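Local coordinates for protein putative dehydrogenase (Amycolatopsis orientalis, PDB 5A9S) that probably reduces imines to amines as an NADPH-dependent oxidoreductase, with NADP bound in its Rossmann-type domain, at residues A189-S194 and G250-Q255. Numbering follows the deposited sequence.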
# COMPACT_ATOMS: atom_id res chain seq x y z
N ALA A 189 1.15 1.09 -12.79
CA ALA A 189 1.55 2.24 -13.61
C ALA A 189 1.98 1.79 -15.01
O ALA A 189 1.76 2.49 -15.99
CB ALA A 189 2.64 3.03 -12.93
N ALA A 190 2.64 0.63 -15.08
CA ALA A 190 3.07 0.11 -16.35
C ALA A 190 1.89 -0.25 -17.18
O ALA A 190 1.81 0.04 -18.37
CB ALA A 190 3.96 -1.10 -16.14
N LEU A 191 0.92 -0.87 -16.52
CA LEU A 191 -0.32 -1.24 -17.15
C LEU A 191 -1.12 -0.10 -17.71
O LEU A 191 -1.48 -0.14 -18.86
CB LEU A 191 -1.16 -2.02 -16.19
CG LEU A 191 -2.22 -2.95 -16.71
CD1 LEU A 191 -1.70 -3.96 -17.74
CD2 LEU A 191 -2.91 -3.65 -15.54
N VAL A 192 -1.38 0.95 -16.94
CA VAL A 192 -2.11 2.06 -17.52
C VAL A 192 -1.26 2.81 -18.54
O VAL A 192 -1.79 3.35 -19.55
CB VAL A 192 -2.70 3.05 -16.48
CG1 VAL A 192 -3.64 2.34 -15.53
CG2 VAL A 192 -1.64 3.79 -15.70
N GLY A 193 0.03 2.89 -18.26
CA GLY A 193 0.97 3.52 -19.18
C GLY A 193 0.99 2.89 -20.57
O GLY A 193 1.16 3.58 -21.55
N SER A 194 0.78 1.58 -20.65
CA SER A 194 0.76 0.87 -21.93
C SER A 194 -0.39 1.34 -22.83
O SER A 194 -0.32 1.12 -24.00
CB SER A 194 0.63 -0.63 -21.69
OG SER A 194 -0.70 -0.97 -21.26
N GLY A 250 -4.53 -11.60 -17.77
CA GLY A 250 -5.06 -11.52 -19.16
C GLY A 250 -4.94 -10.12 -19.73
O GLY A 250 -4.53 -9.91 -20.85
N THR A 251 -5.27 -9.12 -18.89
CA THR A 251 -5.22 -7.75 -19.30
C THR A 251 -3.77 -7.33 -19.48
O THR A 251 -3.45 -6.61 -20.40
CB THR A 251 -5.92 -6.86 -18.26
OG1 THR A 251 -7.31 -7.20 -18.19
CG2 THR A 251 -5.71 -5.40 -18.54
N SER A 252 -2.89 -7.77 -18.59
CA SER A 252 -1.48 -7.48 -18.73
C SER A 252 -0.90 -8.07 -20.06
O SER A 252 -0.17 -7.39 -20.78
CB SER A 252 -0.73 -7.97 -17.42
OG SER A 252 0.58 -7.50 -17.39
N GLN A 253 -1.22 -9.32 -20.35
CA GLN A 253 -0.88 -9.94 -21.66
C GLN A 253 -1.43 -9.15 -22.86
O GLN A 253 -0.67 -8.78 -23.72
CB GLN A 253 -1.40 -11.37 -21.74
CG GLN A 253 -0.61 -12.32 -20.88
CD GLN A 253 -1.29 -13.66 -20.68
OE1 GLN A 253 -2.45 -13.86 -21.05
NE2 GLN A 253 -0.57 -14.61 -20.08
N GLU A 254 -2.72 -8.79 -22.86
CA GLU A 254 -3.23 -7.97 -23.98
C GLU A 254 -2.55 -6.63 -24.11
O GLU A 254 -2.44 -6.12 -25.21
CB GLU A 254 -4.72 -7.62 -23.89
CG GLU A 254 -5.72 -8.73 -23.79
CD GLU A 254 -7.18 -8.25 -23.47
OE1 GLU A 254 -7.50 -7.03 -23.46
OE2 GLU A 254 -8.01 -9.13 -23.14
N GLN A 255 -2.14 -6.03 -22.99
CA GLN A 255 -1.45 -4.75 -23.04
C GLN A 255 0.05 -4.83 -23.31
O GLN A 255 0.68 -3.79 -23.42
CB GLN A 255 -1.69 -3.97 -21.73
CG GLN A 255 -3.14 -3.61 -21.49
CD GLN A 255 -3.73 -2.72 -22.59
OE1 GLN A 255 -4.75 -3.05 -23.15
NE2 GLN A 255 -3.08 -1.60 -22.89
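Q255 and L191 join the C-terminal ends of two helices, 166-193 and 238-255, in the all-helical reductive aminase-like C-terminal domain; the axes of these short segments approach to 10.0 Å. The CB of Q255 lies 4.0 Å from L191 CD1 and also near S194 OG, CG still touches both, and CD is 3.7 Å from S194 OG. With CG anti to the carbonyl carbon (chi1 -63°) and the chain bent at chi2, the amide comes edge-on to S194, NE2 giving OG a nearly straight hydrogen bond (3.0 Å, 173°) in the amide plane. Glutamine suits this place because its methylenes pack on leucine while its tip still offers an N-H. Leucine, branched and apolar, reaches across with CD1, which meets S252 CA at 3.7 Å, while S252 OG hydrogen-bonds to V257 O and to H187 NE2. Serine's short hydroxyl is gripped by two bonds, accepting from Q255 NE2 and donating to L191 O. Replacing S194 by an alanine would remove the hydroxyl, and is likely to leave Q255 NE2 without this acceptor, L191 O without this donor, and the amide freer to turn. The S194 OG donor lies 2.7 Å from L191 O, tilted 21° from that carbonyl's plane.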